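Local coordinates for D-alanyl-D-alanine carboxypeptidase (Penicillin binding protein) family protein (Francisella tularensis subsp. tularensis, PDB 6OSU) that probably trims the terminal D-alanine from peptidoglycan precursor peptides as a serine-type D-Ala-D-Ala carboxypeptidase of the penicillin-binding protein family, at residues A[371-383]-A[396-410]. Residues are numbered along the deposited sequence; the frame is centred on the assembly and turned at random.
Sequences TYVPYLKQGIEFN and VGNLVITLGDTKEEI
Backbone hydrogen bonds pair K377 with T402, G379 with V400 and E381 with N398, joining strands 376-382 and 396-403 in antiparallel fashion. T402 N donates to K377 O at 3.0 Å. Beyond these pairs, N383 N donates to V396 O at one end and G404 N to Y375 O at the other. The non-hydrogen-bonded pair F382-G397 brings its CA atoms to 4.2 Å, and G397 CA makes a CA-H...O contact to E381 O at 3.2 Å.

Apolar contacts are concentrated near the turn. Both L403 methyls lie over one face of the Y372 ring, placed there by a chi1 of -180° that carries CG opposite the backbone N; CD2 stands 3.8 Å from the ring centroid in a CH-pi contact. I410 CD1 approaches the same ring obliquely, 3.9 Å from CE1, while the Y372 hydroxyl is bonded to R29. The two strands form one edge of the antiparallel sheet in the PBP5-type C-terminal domain: 376-382 is outermost, and 395-403 pairs on its other side with 409-417. A type II' turn, L403 to T406, begins the connection between those last two.

Along the face bearing L376, Q378 and I380, the I401 and Q378 side chains lie side by side and point the same way, I401 CD1 3.5 Å from Q378 CG, and I380 CD1 rests 3.9 Å from L399 CB. Strand 328-334 packs against this face, where L333 O accepts a bond from Q378 NE2.

On the reverse face, the V400 methyl CG2 lies 3.8 Å from E381 CB. Farther out, the E381 and E409 carboxylates meet with planes 78° apart, a like-charge approach that is probably unfavourable.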
loop_
_atom_site.group_PDB
_atom_site.type_symbol
_atom_site.label_atom_id
_atom_site.label_comp_id
_atom_site.label_asym_id
_atom_site.label_seq_id
_atom_site.Cartn_x
_atom_site.Cartn_y
_atom_site.Cartn_z
ATOM N N THR A 371 -22.673 -3.065 4.996
ATOM C CA THR A 371 -24.123 -3.169 4.924
ATOM C C THR A 371 -24.591 -4.380 4.127
ATOM O O THR A 371 -25.760 -4.764 4.247
ATOM C CB THR A 371 -24.702 -1.892 4.316
ATOM O OG1 THR A 371 -24.036 -1.612 3.078
ATOM C CG2 THR A 371 -24.506 -0.719 5.261
ATOM N N TYR A 372 -23.719 -4.987 3.316
ATOM C CA TYR A 372 -24.112 -6.169 2.555
ATOM C C TYR A 372 -24.055 -7.441 3.389
ATOM O O TYR A 372 -24.799 -8.388 3.110
ATOM C CB TYR A 372 -23.211 -6.362 1.331
ATOM C CG TYR A 372 -23.429 -5.420 0.165
ATOM C CD1 TYR A 372 -22.796 -5.652 -1.050
ATOM C CD2 TYR A 372 -24.241 -4.297 0.275
ATOM C CE1 TYR A 372 -22.969 -4.809 -2.122
ATOM C CE2 TYR A 372 -24.421 -3.443 -0.801
ATOM C CZ TYR A 372 -23.779 -3.707 -1.995
ATOM O OH TYR A 372 -23.940 -2.875 -3.075
ATOM N N VAL A 373 -23.191 -7.475 4.410
ATOM C CA VAL A 373 -22.782 -8.756 4.998
ATOM C C VAL A 373 -23.958 -9.592 5.493
ATOM O O VAL A 373 -24.041 -10.776 5.120
ATOM C CB VAL A 373 -21.722 -8.520 6.087
ATOM C CG1 VAL A 373 -21.476 -9.802 6.862
ATOM C CG2 VAL A 373 -20.435 -8.018 5.459
ATOM N N PRO A 374 -24.884 -9.077 6.306
ATOM C CA PRO A 374 -25.976 -9.935 6.791
ATOM C C PRO A 374 -26.947 -10.385 5.710
ATOM O O PRO A 374 -27.847 -11.176 6.009
ATOM C CB PRO A 374 -26.681 -9.051 7.831
ATOM C CG PRO A 374 -26.383 -7.669 7.411
ATOM C CD PRO A 374 -24.990 -7.711 6.860
ATOM N N TYR A 375 -26.797 -9.928 4.468
ATOM C CA TYR A 375 -27.732 -10.257 3.400
ATOM C C TYR A 375 -27.129 -11.133 2.313
ATOM O O TYR A 375 -27.804 -11.405 1.315
ATOM C CB TYR A 375 -28.287 -8.972 2.777
ATOM C CG TYR A 375 -29.188 -8.212 3.712
ATOM C CD1 TYR A 375 -30.568 -8.322 3.616
ATOM C CD2 TYR A 375 -28.661 -7.403 4.709
ATOM C CE1 TYR A 375 -31.398 -7.637 4.478
ATOM C CE2 TYR A 375 -29.480 -6.718 5.576
ATOM C CZ TYR A 375 -30.847 -6.836 5.457
ATOM O OH TYR A 375 -31.668 -6.151 6.319
ATOM N N LEU A 376 -25.889 -11.582 2.472
ATOM C CA LEU A 376 -25.249 -12.407 1.459
ATOM C C LEU A 376 -25.736 -13.849 1.560
ATOM O O LEU A 376 -26.075 -14.338 2.640
ATOM C CB LEU A 376 -23.729 -12.342 1.612
ATOM C CG LEU A 376 -23.167 -10.918 1.585
ATOM C CD1 LEU A 376 -21.714 -10.895 2.009
ATOM C CD2 LEU A 376 -23.329 -10.294 0.207
ATOM N N LYS A 377 -25.782 -14.528 0.413
ATOM C CA LYS A 377 -26.284 -15.895 0.341
ATOM C C LYS A 377 -25.441 -16.699 -0.637
ATOM O O LYS A 377 -25.131 -16.221 -1.732
ATOM C CB LYS A 377 -27.758 -15.927 -0.095
ATOM C CG LYS A 377 -28.727 -15.215 0.851
ATOM C CD LYS A 377 -28.942 -15.980 2.153
ATOM C CE LYS A 377 -29.832 -15.193 3.114
ATOM N NZ LYS A 377 -30.169 -15.947 4.355
ATOM N N GLN A 378 -25.069 -17.914 -0.235
ATOM C CA GLN A 378 -24.351 -18.824 -1.116
ATOM C C GLN A 378 -25.321 -19.518 -2.061
ATOM O O GLN A 378 -26.398 -19.964 -1.653
ATOM C CB GLN A 378 -23.590 -19.879 -0.311
ATOM C CG GLN A 378 -22.276 -19.413 0.279
ATOM C CD GLN A 378 -21.402 -20.574 0.718
ATOM O OE1 GLN A 378 -21.838 -21.727 0.721
ATOM N NE2 GLN A 378 -20.161 -20.275 1.086
ATOM N N GLY A 379 -24.929 -19.616 -3.321
ATOM C CA GLY A 379 -25.747 -20.290 -4.314
ATOM C C GLY A 379 -24.887 -20.986 -5.341
ATOM O O GLY A 379 -23.763 -20.561 -5.631
ATOM N N ILE A 380 -25.423 -22.067 -5.900
ATOM C CA ILE A 380 -24.771 -22.807 -6.974
ATOM C C ILE A 380 -25.520 -22.516 -8.264
ATOM O O ILE A 380 -26.702 -22.856 -8.392
ATOM C CB ILE A 380 -24.730 -24.316 -6.690
ATOM C CG1 ILE A 380 -23.981 -24.594 -5.390
ATOM C CG2 ILE A 380 -24.060 -25.047 -7.842
ATOM C CD1 ILE A 380 -22.533 -24.133 -5.410
ATOM N N GLU A 381 -24.845 -21.871 -9.212
ATOM C CA GLU A 381 -25.384 -21.657 -10.550
ATOM C C GLU A 381 -24.824 -22.742 -11.459
ATOM O O GLU A 381 -23.644 -22.704 -11.828
ATOM C CB GLU A 381 -25.045 -20.270 -11.089
ATOM C CG GLU A 381 -25.371 -20.129 -12.573
ATOM C CD GLU A 381 -25.276 -18.708 -13.085
ATOM O OE1 GLU A 381 -24.443 -17.933 -12.571
ATOM O OE2 GLU A 381 -26.046 -18.367 -14.010
ATOM N N PHE A 382 -25.664 -23.705 -11.817
ATOM C CA PHE A 382 -25.215 -24.782 -12.680
ATOM C C PHE A 382 -25.196 -24.334 -14.136
ATOM O O PHE A 382 -25.879 -23.388 -14.535
ATOM C CB PHE A 382 -26.114 -26.012 -12.534
ATOM C CG PHE A 382 -25.993 -26.698 -11.208
ATOM C CD1 PHE A 382 -25.013 -27.656 -10.997
ATOM C CD2 PHE A 382 -26.856 -26.387 -10.170
ATOM C CE1 PHE A 382 -24.894 -28.291 -9.776
ATOM C CE2 PHE A 382 -26.745 -27.019 -8.947
ATOM C CZ PHE A 382 -25.761 -27.974 -8.751
ATOM N N ASN A 383 -24.383 -25.023 -14.922
ATOM C CA ASN A 383 -24.462 -24.911 -16.367
ATOM C C ASN A 383 -25.859 -25.342 -16.793
ATOM O O ASN A 383 -26.270 -26.470 -16.475
ATOM C CB ASN A 383 -23.391 -25.781 -17.022
ATOM C CG ASN A 383 -23.274 -25.550 -18.517
ATOM O OD1 ASN A 383 -24.248 -25.683 -19.259
ATOM N ND2 ASN A 383 -22.075 -25.200 -18.967
ATOM N N VAL A 396 -19.119 -28.136 -13.157
ATOM C CA VAL A 396 -20.566 -28.153 -13.356
ATOM C C VAL A 396 -21.202 -26.780 -13.238
ATOM O O VAL A 396 -22.399 -26.645 -13.543
ATOM C CB VAL A 396 -21.259 -29.129 -12.385
ATOM C CG1 VAL A 396 -20.893 -30.564 -12.727
ATOM C CG2 VAL A 396 -20.883 -28.801 -10.951
ATOM N N GLY A 397 -20.464 -25.768 -12.805
ATOM C CA GLY A 397 -21.044 -24.441 -12.684
ATOM C C GLY A 397 -20.203 -23.562 -11.771
ATOM O O GLY A 397 -19.002 -23.783 -11.609
ATOM N N ASN A 398 -20.868 -22.566 -11.190
ATOM C CA ASN A 398 -20.237 -21.584 -10.321
ATOM C C ASN A 398 -20.909 -21.577 -8.956
ATOM O O ASN A 398 -22.138 -21.660 -8.858
ATOM C CB ASN A 398 -20.323 -20.176 -10.920
ATOM C CG ASN A 398 -19.529 -20.030 -12.200
ATOM O OD1 ASN A 398 -18.394 -20.493 -12.301
ATOM N ND2 ASN A 398 -20.124 -19.372 -13.188
ATOM N N LEU A 399 -20.102 -21.469 -7.902
ATOM C CA LEU A 399 -20.630 -21.059 -6.608
ATOM C C LEU A 399 -20.784 -19.545 -6.621
ATOM O O LEU A 399 -19.854 -18.821 -6.988
ATOM C CB LEU A 399 -19.722 -21.501 -5.459
ATOM C CG LEU A 399 -20.302 -21.263 -4.057
ATOM C CD1 LEU A 399 -19.908 -22.386 -3.116
ATOM C CD2 LEU A 399 -19.875 -19.920 -3.473
ATOM N N VAL A 400 -21.959 -19.069 -6.233
ATOM C CA VAL A 400 -22.317 -17.669 -6.399
ATOM C C VAL A 400 -22.703 -17.084 -5.049
ATOM O O VAL A 400 -23.430 -17.713 -4.271
ATOM C CB VAL A 400 -23.463 -17.504 -7.420
ATOM C CG1 VAL A 400 -23.947 -16.068 -7.455
ATOM C CG2 VAL A 400 -23.004 -17.944 -8.809
ATOM N N ILE A 401 -22.199 -15.885 -4.770
ATOM C CA ILE A 401 -22.608 -15.088 -3.619
ATOM C C ILE A 401 -23.492 -13.963 -4.137
ATOM O O ILE A 401 -23.035 -13.113 -4.911
ATOM C CB ILE A 401 -21.399 -14.532 -2.852
ATOM C CG1 ILE A 401 -20.443 -15.661 -2.468
ATOM C CG2 ILE A 401 -21.857 -13.772 -1.613
ATOM C CD1 ILE A 401 -21.013 -16.619 -1.464
ATOM N N THR A 402 -24.753 -13.959 -3.720
ATOM C CA THR A 402 -25.710 -12.950 -4.148
ATOM C C THR A 402 -26.105 -12.059 -2.977
ATOM O O THR A 402 -25.934 -12.416 -1.808
ATOM C CB THR A 402 -26.961 -13.595 -4.760
ATOM O OG1 THR A 402 -27.405 -14.675 -3.929
ATOM C CG2 THR A 402 -26.666 -14.120 -6.154
ATOM N N LEU A 403 -26.639 -10.886 -3.308
ATOM C CA LEU A 403 -27.048 -9.897 -2.313
ATOM C C LEU A 403 -28.540 -10.068 -2.049
ATOM O O LEU A 403 -29.377 -9.615 -2.832
ATOM C CB LEU A 403 -26.726 -8.484 -2.784
ATOM C CG LEU A 403 -27.110 -7.377 -1.801
ATOM C CD1 LEU A 403 -26.392 -7.582 -0.475
ATOM C CD2 LEU A 403 -26.802 -6.007 -2.379
ATOM N N GLY A 404 -28.869 -10.719 -0.934
ATOM C CA GLY A 404 -30.262 -10.921 -0.592
ATOM C C GLY A 404 -30.931 -11.933 -1.507
ATOM O O GLY A 404 -30.308 -12.878 -2.004
ATOM N N ASP A 405 -32.225 -11.725 -1.731
ATOM C CA ASP A 405 -33.013 -12.584 -2.604
ATOM C C ASP A 405 -32.971 -12.135 -4.060
ATOM O O ASP A 405 -33.787 -12.599 -4.863
ATOM C CB ASP A 405 -34.464 -12.637 -2.117
ATOM C CG ASP A 405 -35.019 -14.048 -2.096
ATOM O OD1 ASP A 405 -34.294 -14.977 -2.511
ATOM O OD2 ASP A 405 -36.175 -14.229 -1.660
ATOM N N THR A 406 -32.045 -11.250 -4.414
ATOM C CA THR A 406 -31.907 -10.780 -5.783
ATOM C C THR A 406 -30.912 -11.650 -6.549
ATOM O O THR A 406 -30.233 -12.513 -5.986
ATOM C CB THR A 406 -31.460 -9.318 -5.808
ATOM O OG1 THR A 406 -30.113 -9.223 -5.328
ATOM C CG2 THR A 406 -32.363 -8.472 -4.925
ATOM N N LYS A 407 -30.833 -11.413 -7.856
ATOM C CA LYS A 407 -29.911 -12.136 -8.720
ATOM C C LYS A 407 -28.560 -11.441 -8.858
ATOM O O LYS A 407 -27.670 -11.973 -9.530
ATOM C CB LYS A 407 -30.542 -12.346 -10.105
ATOM C CG LYS A 407 -31.853 -13.133 -10.078
ATOM C CD LYS A 407 -32.127 -13.818 -11.413
ATOM C CE LYS A 407 -32.891 -12.923 -12.380
ATOM N NZ LYS A 407 -34.361 -13.181 -12.340
ATOM N N GLU A 408 -28.386 -10.279 -8.232
ATOM C CA GLU A 408 -27.114 -9.569 -8.282
ATOM C C GLU A 408 -26.016 -10.376 -7.602
ATOM O O GLU A 408 -26.195 -10.890 -6.494
ATOM C CB GLU A 408 -27.249 -8.206 -7.612
ATOM C CG GLU A 408 -25.940 -7.476 -7.384
ATOM C CD GLU A 408 -26.131 -6.244 -6.528
ATOM O OE1 GLU A 408 -25.138 -5.535 -6.259
ATOM O OE2 GLU A 408 -27.285 -5.989 -6.120
ATOM N N GLU A 409 -24.865 -10.464 -8.263
ATOM C CA GLU A 409 -23.772 -11.327 -7.835
ATOM C C GLU A 409 -22.641 -10.504 -7.234
ATOM O O GLU A 409 -22.165 -9.546 -7.852
ATOM C CB GLU A 409 -23.253 -12.161 -9.007
ATOM C CG GLU A 409 -24.279 -13.143 -9.548
ATOM C CD GLU A 409 -23.713 -14.072 -10.609
ATOM O OE1 GLU A 409 -22.472 -14.143 -10.752
ATOM O OE2 GLU A 409 -24.517 -14.734 -11.304
ATOM N N ILE A 410 -22.215 -10.891 -6.036
ATOM C CA ILE A 410 -21.074 -10.265 -5.378
ATOM C C ILE A 410 -19.781 -10.990 -5.720
ATOM O O ILE A 410 -18.770 -10.360 -6.036
ATOM C CB ILE A 410 -21.312 -10.221 -3.855
ATOM C CG1 ILE A 410 -22.472 -9.275 -3.527
ATOM C CG2 ILE A 410 -20.043 -9.828 -3.111
ATOM C CD1 ILE A 410 -22.449 -7.988 -4.320
#